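Local coordinates for protein ORF98 PTP-2 (Cydia pomonella granulosis virus, PDB 6I28) that probably removes phosphate groups from tyrosine and serine or threonine side chains of proteins, as other dual-specificity phosphatases do, at residues Leu65-Glu70 with Ala79-Met84; Leu91-Glu96 with Ile116-Arg121; Leu18-Phe23 with Gly136-His141; Asp61-His66 with Glu96-Leu101. All coordinates share one frame; numbering follows the deposited sequence. Where two conformers were deposited one is given.

Contact 1 of 4, residues Leu65-Glu70 with Ala79-Met84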
loop_
_atom_site.group_PDB
_atom_site.type_symbol
_atom_site.label_atom_id
_atom_site.label_comp_id
_atom_site.label_asym_id
_atom_site.label_seq_id
_atom_site.Cartn_x
_atom_site.Cartn_y
_atom_site.Cartn_z
ATOM N N LEU A 65 -1.848 -1.624 -11.486
ATOM C CA LEU A 65 -0.857 -2.635 -11.192
ATOM C C LEU A 65 -1.447 -3.702 -10.283
ATOM O O LEU A 65 -2.088 -3.390 -9.284
ATOM C CB LEU A 65 0.334 -2.001 -10.479
ATOM C CG LEU A 65 1.536 -2.874 -10.102
ATOM C CD1 LEU A 65 2.005 -3.490 -11.403
ATOM C CD2 LEU A 65 2.667 -2.123 -9.450
ATOM N N HIS A 66 -1.139 -4.944 -10.575
ATOM C CA HIS A 66 -1.548 -6.103 -9.792
ATOM C C HIS A 66 -0.314 -6.897 -9.400
ATOM O O HIS A 66 0.517 -7.205 -10.253
ATOM C CB HIS A 66 -2.495 -7.004 -10.616
ATOM C CG HIS A 66 -2.784 -8.327 -9.981
ATOM N ND1 HIS A 66 -2.618 -9.530 -10.641
ATOM C CD2 HIS A 66 -3.209 -8.643 -8.734
ATOM C CE1 HIS A 66 -2.941 -10.529 -9.838
ATOM N NE2 HIS A 66 -3.290 -10.015 -8.670
ATOM N N VAL A 67 -0.211 -7.274 -8.127
ATOM C CA VAL A 67 0.698 -8.321 -7.689
ATOM C C VAL A 67 -0.134 -9.424 -7.034
ATOM O O VAL A 67 -0.846 -9.163 -6.050
ATOM C CB VAL A 67 1.764 -7.811 -6.694
ATOM C CG1 VAL A 67 2.586 -8.989 -6.215
ATOM C CG2 VAL A 67 2.670 -6.776 -7.319
ATOM N N HIS A 68 -0.044 -10.638 -7.563
ATOM C CA HIS A 68 -0.675 -11.782 -6.936
ATOM C C HIS A 68 0.087 -12.167 -5.676
ATOM O O HIS A 68 1.249 -12.597 -5.752
ATOM C CB HIS A 68 -0.682 -12.956 -7.899
ATOM C CG HIS A 68 -1.379 -14.161 -7.368
ATOM N ND1 HIS A 68 -0.756 -15.088 -6.550
ATOM C CD2 HIS A 68 -2.640 -14.611 -7.561
ATOM C CE1 HIS A 68 -1.610 -16.048 -6.251
ATOM N NE2 HIS A 68 -2.753 -15.792 -6.865
ATOM N N CYS A 69 -0.553 -12.033 -4.520
ATOM C CA CYS A 69 0.116 -12.349 -3.266
ATOM C C CYS A 69 -0.927 -12.737 -2.234
ATOM O O CYS A 69 -2.024 -12.180 -2.198
ATOM C CB CYS A 69 0.944 -11.184 -2.699
ATOM S SG CYS A 69 0.025 -9.574 -2.639
ATOM N N GLU A 70 -0.549 -13.666 -1.377
ATOM C CA GLU A 70 -1.363 -14.138 -0.267
ATOM C C GLU A 70 -0.968 -13.410 1.012
ATOM O O GLU A 70 0.089 -12.771 1.095
ATOM C CB GLU A 70 -1.201 -15.653 -0.089
ATOM C CG GLU A 70 -1.881 -16.420 -1.189
ATOM C CD GLU A 70 -1.488 -17.853 -1.159
ATOM O OE1 GLU A 70 -1.301 -18.374 -0.042
ATOM O OE2 GLU A 70 -1.349 -18.463 -2.239
ATOM N N ALA A 79 6.718 -9.383 -0.263
ATOM C CA ALA A 79 8.106 -9.074 0.074
ATOM C C ALA A 79 8.986 -9.110 -1.170
ATOM O O ALA A 79 9.864 -8.247 -1.359
ATOM C CB ALA A 79 8.613 -10.079 1.110
ATOM N N ASP A 80 8.764 -10.116 -2.030
ATOM C CA ASP A 80 9.539 -10.245 -3.250
ATOM C C ASP A 80 9.384 -9.033 -4.158
ATOM O O ASP A 80 10.282 -8.753 -4.967
ATOM C CB ASP A 80 9.088 -11.470 -4.003
ATOM C CG ASP A 80 9.624 -12.756 -3.403
ATOM O OD1 ASP A 80 10.535 -12.745 -2.513
ATOM O OD2 ASP A 80 9.104 -13.817 -3.826
ATOM N N ASN A 81 8.227 -8.356 -4.108
ATOM C CA ASN A 81 7.877 -7.254 -4.992
ATOM C C ASN A 81 7.909 -5.895 -4.297
ATOM O O ASN A 81 7.509 -4.896 -4.883
ATOM C CB ASN A 81 6.496 -7.541 -5.560
ATOM C CG ASN A 81 6.523 -8.591 -6.628
ATOM O OD1 ASN A 81 6.804 -8.278 -7.779
ATOM N ND2 ASN A 81 6.259 -9.859 -6.260
ATOM N N LEU A 82 8.386 -5.832 -3.041
ATOM C CA LEU A 82 8.288 -4.577 -2.306
ATOM C C LEU A 82 9.022 -3.438 -2.997
ATOM O O LEU A 82 8.467 -2.341 -3.125
ATOM C CB LEU A 82 8.812 -4.763 -0.897
ATOM C CG LEU A 82 8.418 -3.724 0.117
ATOM C CD1 LEU A 82 6.902 -3.629 0.312
ATOM C CD2 LEU A 82 9.130 -4.022 1.426
ATOM N N GLU A 83 10.203 -3.703 -3.548
ATOM C CA GLU A 83 10.982 -2.648 -4.209
ATOM C C GLU A 83 10.284 -2.158 -5.470
ATOM O O GLU A 83 10.096 -0.950 -5.646
ATOM C CB GLU A 83 12.386 -3.128 -4.538
ATOM C CG GLU A 83 13.220 -2.034 -5.155
ATOM C CD GLU A 83 13.648 -0.979 -4.169
ATOM O OE1 GLU A 83 13.543 -1.238 -2.952
ATOM O OE2 GLU A 83 14.101 0.108 -4.628
ATOM N N MET A 84 9.837 -3.072 -6.327
ATOM C CA MET A 84 9.085 -2.693 -7.520
ATOM C C MET A 84 7.824 -1.916 -7.142
ATOM O O MET A 84 7.525 -0.854 -7.700
ATOM C CB MET A 84 8.744 -3.958 -8.328
ATOM C CG MET A 84 7.987 -3.726 -9.633
ATOM S SD MET A 84 6.200 -3.483 -9.322
ATOM C CE MET A 84 5.677 -5.168 -8.960
#

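Contact 2 of 4, residues Leu91-Glu96 with Ile116-Arg121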
loop_
_atom_site.group_PDB
_atom_site.type_symbol
_atom_site.label_atom_id
_atom_site.label_comp_id
_atom_site.label_asym_id
_atom_site.label_seq_id
_atom_site.Cartn_x
_atom_site.Cartn_y
_atom_site.Cartn_z
ATOM N N LEU A 91 6.920 6.770 -8.588
ATOM C CA LEU A 91 6.881 7.366 -9.909
ATOM C C LEU A 91 5.486 7.893 -10.262
ATOM O O LEU A 91 5.375 8.933 -10.949
ATOM C CB LEU A 91 7.379 6.346 -10.941
ATOM C CG LEU A 91 8.835 5.894 -10.781
ATOM C CD1 LEU A 91 9.117 4.592 -11.560
ATOM C CD2 LEU A 91 9.796 7.020 -11.242
ATOM N N LYS A 92 4.429 7.207 -9.810
ATOM C CA LYS A 92 3.066 7.703 -10.023
ATOM C C LYS A 92 2.798 8.948 -9.206
ATOM O O LYS A 92 2.166 9.895 -9.684
ATOM C CB LYS A 92 2.058 6.621 -9.701
ATOM C CG LYS A 92 2.058 5.483 -10.784
ATOM C CD LYS A 92 1.696 5.897 -12.230
ATOM C CE LYS A 92 1.863 4.714 -13.158
ATOM N NZ LYS A 92 1.458 5.117 -14.546
ATOM N N ILE A 93 3.281 8.981 -7.975
ATOM C CA ILE A 93 3.027 10.136 -7.131
ATOM C C ILE A 93 3.879 11.323 -7.566
ATOM O O ILE A 93 3.347 12.398 -7.835
ATOM C CB ILE A 93 3.238 9.756 -5.666
ATOM C CG1 ILE A 93 2.128 8.779 -5.252
ATOM C CG2 ILE A 93 3.243 10.959 -4.787
ATOM C CD1 ILE A 93 2.468 8.025 -3.993
ATOM N N HIS A 94 5.202 11.144 -7.663
ATOM C CA HIS A 94 6.105 12.273 -7.891
ATOM C C HIS A 94 6.265 12.639 -9.365
ATOM O O HIS A 94 6.431 13.820 -9.689
ATOM C CB HIS A 94 7.469 11.941 -7.273
ATOM C CG HIS A 94 7.445 11.986 -5.790
ATOM N ND1 HIS A 94 7.249 10.866 -5.016
ATOM C CD2 HIS A 94 7.464 13.041 -4.941
ATOM C CE1 HIS A 94 7.219 11.213 -3.745
ATOM N NE2 HIS A 94 7.346 12.527 -3.674
ATOM N N ASN A 95 6.312 11.678 -10.266
ATOM C CA ASN A 95 6.524 12.034 -11.663
ATOM C C ASN A 95 5.235 12.217 -12.447
ATOM O O ASN A 95 5.197 13.010 -13.402
ATOM C CB ASN A 95 7.409 10.981 -12.327
ATOM C CG ASN A 95 8.818 10.952 -11.724
ATOM O OD1 ASN A 95 9.317 9.908 -11.293
ATOM N ND2 ASN A 95 9.437 12.105 -11.646
ATOM N N GLU A 96 4.176 11.513 -12.085
ATOM C CA GLU A 96 2.922 11.625 -12.801
ATOM C C GLU A 96 1.830 12.229 -11.953
ATOM O O GLU A 96 0.761 12.509 -12.478
ATOM C CB GLU A 96 2.443 10.264 -13.296
ATOM C CG GLU A 96 3.502 9.545 -14.014
ATOM C CD GLU A 96 3.020 8.322 -14.740
ATOM O OE1 GLU A 96 1.870 7.932 -14.524
ATOM O OE2 GLU A 96 3.816 7.774 -15.566
ATOM N N ILE A 116 2.211 1.559 4.652
ATOM C CA ILE A 116 3.070 1.877 5.786
ATOM C C ILE A 116 4.505 1.952 5.308
ATOM O O ILE A 116 5.254 2.844 5.697
ATOM C CB ILE A 116 2.881 0.843 6.915
ATOM C CG1 ILE A 116 1.514 0.981 7.604
ATOM C CG2 ILE A 116 4.030 0.935 7.973
ATOM C CD1 ILE A 116 1.204 -0.045 8.724
ATOM N N TYR A 117 4.900 1.039 4.423
ATOM C CA TYR A 117 6.276 1.015 3.949
ATOM C C TYR A 117 6.577 2.237 3.087
ATOM O O TYR A 117 7.648 2.859 3.219
ATOM C CB TYR A 117 6.525 -0.241 3.119
ATOM C CG TYR A 117 7.949 -0.293 2.559
ATOM C CD1 TYR A 117 9.033 -0.269 3.359
ATOM C CD2 TYR A 117 8.167 -0.356 1.204
ATOM C CE1 TYR A 117 10.350 -0.325 2.854
ATOM C CE2 TYR A 117 9.437 -0.406 0.646
ATOM C CZ TYR A 117 10.538 -0.382 1.462
ATOM O OH TYR A 117 11.828 -0.429 0.956
ATOM N N TYR A 118 5.651 2.601 2.193
ATOM C CA TYR A 118 5.813 3.836 1.471
ATOM C C TYR A 118 6.018 5.025 2.371
ATOM O O TYR A 118 6.902 5.839 2.106
ATOM C CB TYR A 118 4.645 4.072 0.512
ATOM C CG TYR A 118 4.842 5.277 -0.337
ATOM C CD1 TYR A 118 5.627 5.178 -1.478
ATOM C CD2 TYR A 118 4.333 6.539 -0.001
ATOM C CE1 TYR A 118 5.870 6.241 -2.264
ATOM C CE2 TYR A 118 4.563 7.642 -0.860
ATOM C CZ TYR A 118 5.365 7.473 -1.971
ATOM O OH TYR A 118 5.671 8.497 -2.844
ATOM N N ILE A 119 5.293 5.104 3.509
ATOM C CA ILE A 119 5.468 6.234 4.415
ATOM C C ILE A 119 6.770 6.136 5.210
ATOM O O ILE A 119 7.454 7.143 5.403
ATOM C CB ILE A 119 4.200 6.299 5.310
ATOM C CG1 ILE A 119 2.979 6.735 4.453
ATOM C CG2 ILE A 119 4.394 7.220 6.528
ATOM C CD1 ILE A 119 1.695 6.805 5.212
ATOM N N MET A 120 7.139 4.920 5.660
ATOM C CA MET A 120 8.419 4.702 6.304
ATOM C C MET A 120 9.568 5.155 5.431
ATOM O O MET A 120 10.445 5.889 5.882
ATOM C CB MET A 120 8.614 3.219 6.640
ATOM C CG MET A 120 7.669 2.639 7.624
ATOM S SD MET A 120 7.850 0.858 7.757
ATOM C CE MET A 120 9.599 0.705 8.053
ATOM N N ARG A 121 9.511 4.851 4.146
ATOM C CA ARG A 121 10.677 5.077 3.330
ATOM C C ARG A 121 10.748 6.496 2.761
ATOM O O ARG A 121 11.839 7.073 2.659
ATOM C CB ARG A 121 10.687 4.061 2.175
ATOM C CG ARG A 121 11.850 4.249 1.224
ATOM C CD ARG A 121 12.056 2.996 0.396
ATOM N NE ARG A 121 12.831 3.211 -0.823
ATOM C CZ ARG A 121 13.179 2.234 -1.672
ATOM N NH1 ARG A 121 12.858 0.981 -1.427
ATOM N NH2 ARG A 121 13.858 2.514 -2.770
#

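Contact 3 of 4, residues Leu18-Phe23 with Gly136-His141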
loop_
_atom_site.group_PDB
_atom_site.type_symbol
_atom_site.label_atom_id
_atom_site.label_comp_id
_atom_site.label_asym_id
_atom_site.label_seq_id
_atom_site.Cartn_x
_atom_site.Cartn_y
_atom_site.Cartn_z
ATOM N N LEU A 18 -2.349 8.820 -0.913
ATOM C CA LEU A 18 -2.673 7.413 -0.751
ATOM C C LEU A 18 -4.049 7.192 -0.145
ATOM O O LEU A 18 -4.417 7.877 0.818
ATOM C CB LEU A 18 -1.658 6.707 0.188
ATOM C CG LEU A 18 -0.221 6.599 -0.257
ATOM C CD1 LEU A 18 0.552 5.913 0.848
ATOM C CD2 LEU A 18 -0.080 5.855 -1.614
ATOM N N PHE A 19 -4.789 6.251 -0.734
ATOM C CA PHE A 19 -5.938 5.551 -0.158
ATOM C C PHE A 19 -5.608 4.087 0.111
ATOM O O PHE A 19 -4.816 3.459 -0.603
ATOM C CB PHE A 19 -7.154 5.609 -1.083
ATOM C CG PHE A 19 -7.642 6.984 -1.371
ATOM C CD1 PHE A 19 -7.004 7.811 -2.269
ATOM C CD2 PHE A 19 -8.777 7.451 -0.754
ATOM C CE1 PHE A 19 -7.501 9.059 -2.509
ATOM C CE2 PHE A 19 -9.250 8.709 -1.012
ATOM C CZ PHE A 19 -8.612 9.503 -1.869
ATOM N N VAL A 20 -6.204 3.538 1.173
ATOM C CA VAL A 20 -6.132 2.105 1.473
ATOM C C VAL A 20 -7.546 1.546 1.661
ATOM O O VAL A 20 -8.392 2.151 2.336
ATOM C CB VAL A 20 -5.306 1.815 2.739
ATOM C CG1 VAL A 20 -5.465 0.368 3.085
ATOM C CG2 VAL A 20 -3.911 2.234 2.576
ATOM N N GLY A 21 -7.825 0.405 1.055
ATOM C CA GLY A 21 -9.121 -0.205 1.215
ATOM C C GLY A 21 -9.130 -1.668 0.864
ATOM O O GLY A 21 -8.080 -2.287 0.651
ATOM N N GLY A 22 -10.342 -2.206 0.790
ATOM C CA GLY A 22 -10.511 -3.623 0.537
ATOM C C GLY A 22 -11.115 -3.913 -0.821
ATOM O O GLY A 22 -10.963 -3.131 -1.751
ATOM N N PHE A 23 -11.807 -5.030 -0.927
ATOM C CA PHE A 23 -12.556 -5.399 -2.120
ATOM C C PHE A 23 -13.545 -6.472 -1.702
ATOM O O PHE A 23 -13.160 -7.495 -1.102
ATOM C CB PHE A 23 -11.654 -5.878 -3.284
ATOM C CG PHE A 23 -12.466 -6.274 -4.505
ATOM C CD1 PHE A 23 -13.148 -5.302 -5.228
ATOM C CD2 PHE A 23 -12.576 -7.600 -4.902
ATOM C CE1 PHE A 23 -13.946 -5.636 -6.314
ATOM C CE2 PHE A 23 -13.368 -7.939 -5.987
ATOM C CZ PHE A 23 -14.069 -6.942 -6.682
ATOM N N GLY A 136 -4.155 5.995 12.753
ATOM C CA GLY A 136 -4.983 7.136 13.069
ATOM C C GLY A 136 -6.007 7.492 12.014
ATOM O O GLY A 136 -7.004 8.142 12.344
ATOM N N LYS A 137 -5.786 7.112 10.745
ATOM C CA LYS A 137 -6.777 7.376 9.704
ATOM C C LYS A 137 -7.635 6.158 9.366
ATOM O O LYS A 137 -8.799 6.319 8.981
ATOM C CB LYS A 137 -6.106 7.878 8.413
ATOM C CG LYS A 137 -5.034 8.968 8.612
ATOM C CD LYS A 137 -5.579 10.416 8.374
ATOM C CE LYS A 137 -4.438 11.462 8.309
ATOM N NZ LYS A 137 -4.461 12.227 7.014
ATOM N N ARG A 138 -7.096 4.955 9.538
ATOM C CA ARG A 138 -7.827 3.725 9.254
ATOM C C ARG A 138 -7.251 2.667 10.172
ATOM O O ARG A 138 -6.035 2.446 10.157
ATOM C CB ARG A 138 -7.657 3.288 7.809
ATOM C CG ARG A 138 -8.416 1.967 7.431
ATOM C CD ARG A 138 -8.120 1.576 5.995
ATOM N NE ARG A 138 -8.781 0.327 5.583
ATOM C CZ ARG A 138 -10.063 0.215 5.227
ATOM N NH1 ARG A 138 -10.853 1.284 5.225
ATOM N NH2 ARG A 138 -10.574 -0.969 4.868
ATOM N N ALA A 139 -8.100 2.029 10.965
ATOM C CA ALA A 139 -7.647 0.937 11.821
ATOM C C ALA A 139 -7.082 -0.166 10.936
ATOM O O ALA A 139 -7.824 -0.804 10.203
ATOM C CB ALA A 139 -8.784 0.408 12.678
ATOM N N VAL A 140 -5.781 -0.385 10.977
ATOM C CA VAL A 140 -5.127 -1.444 10.216
ATOM C C VAL A 140 -4.455 -2.390 11.201
ATOM O O VAL A 140 -4.261 -2.063 12.384
ATOM C CB VAL A 140 -4.105 -0.856 9.213
ATOM C CG1 VAL A 140 -4.806 -0.007 8.203
ATOM C CG2 VAL A 140 -3.070 -0.016 10.004
ATOM N N HIS A 141 -4.126 -3.581 10.721
ATOM C CA HIS A 141 -3.549 -4.623 11.564
ATOM C C HIS A 141 -2.735 -5.575 10.688
ATOM O O HIS A 141 -3.203 -6.670 10.347
ATOM C CB HIS A 141 -4.637 -5.387 12.327
ATOM C CG HIS A 141 -4.109 -6.186 13.479
ATOM N ND1 HIS A 141 -4.284 -7.549 13.586
ATOM C CD2 HIS A 141 -3.389 -5.817 14.563
ATOM C CE1 HIS A 141 -3.717 -7.984 14.698
ATOM N NE2 HIS A 141 -3.173 -6.952 15.315
#

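Contact 4 of 4, residues Asp61-His66 with Glu96-Leu101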
loop_
_atom_site.group_PDB
_atom_site.type_symbol
_atom_site.label_atom_id
_atom_site.label_comp_id
_atom_site.label_asym_id
_atom_site.label_seq_id
_atom_site.Cartn_x
_atom_site.Cartn_y
_atom_site.Cartn_z
ATOM N N ASP A 61 -3.531 2.334 -19.557
ATOM C CA ASP A 61 -2.408 1.416 -19.471
ATOM C C ASP A 61 -1.360 1.972 -18.525
ATOM O O ASP A 61 -0.916 3.116 -18.677
ATOM C CB ASP A 61 -1.784 1.201 -20.852
ATOM C CG ASP A 61 -2.658 0.372 -21.771
ATOM O OD1 ASP A 61 -3.414 -0.504 -21.280
ATOM O OD2 ASP A 61 -2.577 0.591 -22.982
ATOM N N GLY A 62 -0.982 1.176 -17.541
ATOM C CA GLY A 62 0.047 1.537 -16.651
ATOM C C GLY A 62 -0.445 2.102 -15.354
ATOM O O GLY A 62 0.329 2.204 -14.419
ATOM N N ASP A 63 -1.719 2.487 -15.287
ATOM C CA ASP A 63 -2.275 3.060 -14.067
ATOM C C ASP A 63 -2.983 2.041 -13.206
ATOM O O ASP A 63 -3.465 2.407 -12.109
ATOM C CB ASP A 63 -3.225 4.224 -14.363
ATOM C CG ASP A 63 -2.508 5.448 -14.911
ATOM O OD1 ASP A 63 -1.279 5.580 -14.726
ATOM O OD2 ASP A 63 -3.167 6.256 -15.582
ATOM N N HIS A 64 -2.900 0.768 -13.545
ATOM C CA HIS A 64 -3.447 -0.289 -12.691
ATOM C C HIS A 64 -2.443 -1.429 -12.646
ATOM O O HIS A 64 -2.183 -2.073 -13.666
ATOM C CB HIS A 64 -4.797 -0.767 -13.196
ATOM C CG HIS A 64 -5.532 -1.612 -12.211
ATOM N ND1 HIS A 64 -6.885 -1.864 -12.307
ATOM C CD2 HIS A 64 -5.101 -2.258 -11.101
ATOM C CE1 HIS A 64 -7.248 -2.625 -11.288
ATOM N NE2 HIS A 64 -6.184 -2.877 -10.544
ATOM N N LEU A 65 -1.848 -1.624 -11.486
ATOM C CA LEU A 65 -0.857 -2.635 -11.192
ATOM C C LEU A 65 -1.447 -3.702 -10.283
ATOM O O LEU A 65 -2.088 -3.390 -9.284
ATOM C CB LEU A 65 0.334 -2.001 -10.479
ATOM C CG LEU A 65 1.536 -2.874 -10.102
ATOM C CD1 LEU A 65 2.005 -3.490 -11.403
ATOM C CD2 LEU A 65 2.667 -2.123 -9.450
ATOM N N HIS A 66 -1.139 -4.944 -10.575
ATOM C CA HIS A 66 -1.548 -6.103 -9.792
ATOM C C HIS A 66 -0.314 -6.897 -9.400
ATOM O O HIS A 66 0.517 -7.205 -10.253
ATOM C CB HIS A 66 -2.495 -7.004 -10.616
ATOM C CG HIS A 66 -2.784 -8.327 -9.981
ATOM N ND1 HIS A 66 -2.618 -9.530 -10.641
ATOM C CD2 HIS A 66 -3.209 -8.643 -8.734
ATOM C CE1 HIS A 66 -2.941 -10.529 -9.838
ATOM N NE2 HIS A 66 -3.290 -10.015 -8.670
ATOM N N GLU A 96 4.176 11.513 -12.085
ATOM C CA GLU A 96 2.922 11.625 -12.801
ATOM C C GLU A 96 1.830 12.229 -11.953
ATOM O O GLU A 96 0.761 12.509 -12.478
ATOM C CB GLU A 96 2.443 10.264 -13.296
ATOM C CG GLU A 96 3.502 9.545 -14.014
ATOM C CD GLU A 96 3.020 8.322 -14.740
ATOM O OE1 GLU A 96 1.870 7.932 -14.524
ATOM O OE2 GLU A 96 3.816 7.774 -15.566
ATOM N N HIS A 97 2.118 12.654 -10.730
ATOM C CA HIS A 97 1.209 13.453 -9.865
ATOM C C HIS A 97 -0.185 12.849 -9.659
ATOM O O HIS A 97 -1.141 13.614 -9.573
ATOM C CB HIS A 97 1.048 14.846 -10.480
ATOM C CG HIS A 97 2.342 15.567 -10.606
ATOM N ND1 HIS A 97 2.959 15.744 -11.801
ATOM C CD2 HIS A 97 3.143 16.114 -9.680
ATOM C CE1 HIS A 97 4.091 16.365 -11.616
ATOM N NE2 HIS A 97 4.227 16.608 -10.334
ATOM N N LYS A 98 -0.261 11.541 -9.484
ATOM C CA LYS A 98 -1.481 10.804 -9.283
ATOM C C LYS A 98 -1.596 10.406 -7.828
ATOM O O LYS A 98 -0.585 10.237 -7.130
ATOM C CB LYS A 98 -1.456 9.600 -10.214
ATOM C CG LYS A 98 -1.609 9.990 -11.735
ATOM C CD LYS A 98 -1.129 8.882 -12.611
ATOM C CE LYS A 98 -1.420 9.259 -14.079
ATOM N NZ LYS A 98 -0.730 8.319 -15.051
ATOM N N THR A 99 -2.834 10.323 -7.357
ATOM C CA THR A 99 -3.125 9.650 -6.091
ATOM C C THR A 99 -3.312 8.154 -6.341
ATOM O O THR A 99 -3.679 7.725 -7.444
ATOM C CB THR A 99 -4.345 10.243 -5.397
ATOM O OG1 THR A 99 -5.469 10.049 -6.211
ATOM C CG2 THR A 99 -4.209 11.691 -5.172
ATOM N N VAL A 100 -3.050 7.346 -5.324
ATOM C CA VAL A 100 -3.044 5.891 -5.496
ATOM C C VAL A 100 -3.998 5.256 -4.487
ATOM O O VAL A 100 -3.929 5.551 -3.293
ATOM C CB VAL A 100 -1.633 5.305 -5.315
ATOM C CG1 VAL A 100 -1.597 3.849 -5.656
ATOM C CG2 VAL A 100 -0.619 5.999 -6.179
ATOM N N LEU A 101 -4.853 4.363 -4.967
ATOM C CA LEU A 101 -5.626 3.461 -4.131
ATOM C C LEU A 101 -4.854 2.138 -4.080
ATOM O O LEU A 101 -4.698 1.476 -5.094
ATOM C CB LEU A 101 -7.042 3.238 -4.649
ATOM C CG LEU A 101 -7.740 2.050 -3.983
ATOM C CD1 LEU A 101 -7.868 2.271 -2.414
ATOM C CD2 LEU A 101 -9.097 1.741 -4.626
HETATM O O HOH W 1 -1.598 7.499 -17.317
#

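Contact 1 of 4, residues Leu65-Glu70 with Ala79-Met84
Two apolar pairs carry most of the meeting between strand 64-68 and the start of helix 82-95, and both end on the side chain of M84. L65 and V67, with H66 between them, point toward the helix, and M84 comes down to them tip to tip. Its sulfur lies 3.8 Å from L65 CD2, while the methyl beyond it, CE, is 3.8 Å from V67 CG2. The thioether chain can serve both because it bends twice, with chi2 at -81° and chi3 at -75°, which turns CE along the strand from L65 toward V67.

The remaining pair sets a methyl against an amide. V67 uses its other branch here: CG1, anti to the backbone N, crosses N81 at a slant and comes 3.8 Å from N81 ND2. A methyl offers the amide only van der Waals contact; ND2 donates a hydrogen bond to A77 O in the preceding turn. No hydrogen bond joins the strand to the helix residues.

N81 occupies the joint between helix 77-80 and helix 82-95. Deeper along the second of these helices, L85 continues the cover over L65 and V67, and Y88 packs on L65. Within the sheet the strand pairs in parallel with strand 41-46, and L45 of that strand packs on V67. The contact thus joins an outermost strand of the central sheet to the helix packed on its face.

Contact 2 of 4, residues Leu91-Glu96 with Ile116-Arg121
Y118 gives up more surface than any other residue where helix 110-123 meets the last turn of helix 82-95, and its phenol end does all the touching. The side chain leaves its helix with CG anti to the backbone N (chi1 -175°) and runs out against I93, which approaches from the opposite direction. I93 CD1 reaches the phenol end obliquely, 3.6 Å from Y118 CZ and 3.4 Å from Y118 OH. CB and CG2 of I93 stand farther back, so that the hydroxyl oxygen has three carbons of one isoleucine close by.

H94 adds a smaller share from the next position on the helix. Its ring presents an edge to the hydroxyl, which lies near the imidazole plane, with H94 CE1 3.3 Å from Y118 OH. The same imidazole stacks on W90, one turn earlier, and W90, L89 and F86 continue the cover of Y118 along helix 82-95.

No hydrogen bond passes between the two segments, although a hydroxyl and an imidazole both take part. The contact between these segments thus rests on van der Waals packing, apolar at I93 and between polar groups at H94, and the phenol oxygen lies among carbons of I93 and against the CE1-ND1 edge of H94.

Contact 3 of 4, residues Leu18-Phe23 with Gly136-His141
R138 lays one face of its guanidinium over the backbone of strand 18-21, with V20 O 3.5 Å above the plane and G21 CA 4.0 Å above it on the same face, both displaced toward the rim. In the dual-specificity phosphatase fold seen here, that strand pairs with strand 100-103, which leads into the phosphate-binding loop with the family's CX5R signature, and R138 follows helix 127-137.

The aliphatic part of the arginine also takes part. From CG to NE the chain is fully extended, and it crosses V20 obliquely, so that R138 CD comes 4.1 Å from V20 CG1. A turn at the last torsion (chi4 79°) then swings the guanidinium out of line with the chain and over the strand.

What fixes the charged group lies outside the two segments. NE donates to G107 O and NH2 to A106 O, both carbonyls of the signature loop, while NH1 binds T12 OG1 and NH2 also forms a salt bridge with D10. All three nitrogens are thus engaged, and the arginine ties the N-terminal residues and strand 18-21 to the phosphate-binding loop, consistent with a role in holding that loop in shape.

V20 also packs on S111 and A115 of helix 110-123. Against the strand itself the guanidinium makes no hydrogen bond: V20 O lies 3.7 Å from R138 NE, facing the flat group from above.

Contact 4 of 4, residues Asp61-His66 with Glu96-Leu101
This is a salt-bridge network of D63, E96 and K98 at one end of the central sheet; D63 and K98 lie shortly before strands 64-68 and 100-103. The lysine chain is extended beyond CG and meets the aspartate at about a right angle. K98 NZ bonds to D63 OD1 at 2.8 Å on the syn side, 23° out of the carboxylate plane, and reaches D63 OD2 more weakly at 3.2 Å.

A second carboxylate is held by the same ammonium group: K98 NZ donates to E96 OE1 at 2.7 Å, this time on the anti side. A water molecule completes a small ring, accepting from K98 NZ and donating to D63 OD2, 2.6 Å away. The two carboxylates come close, with D63 OD1 3.9 Å from E96 OE1. Their mutual repulsion is probably offset by K98 together with K92, whose NZ forms salt bridges with both of those oxygens.

K92 belongs to helix 82-95, so the network reaches from the sheet into the helix that packs on it. Strand 41-46 runs between the two strands whose beginnings are linked here; D63 bonds to V42 of that strand through the backbone, and K98 pairs likewise with K92 where the chain turns from helix to strand.

How the contacts relate
From the N terminus, contact 3 opens first, at strand 18-21, and closes last, beyond helix 127-137, so its loop spans the other three. Contact 4 opens at 61-66; contact 1, starting from the overlapping residues 65-70, closes at 79-84, before contact 4 does. Contact 2 opens at 91-96, ahead of the end of contact 4, and closes at 116-121: these two cross, and they share E96. Contact 1 joins contact 2 through the E83-R121 salt bridge, contact 2 joins contact 4 through K92 and D63, and F19 pairs with V100 between contacts 3 and 4. Together they tie the central sheet to helices 82-95 and 110-123 and the phosphate-binding loop.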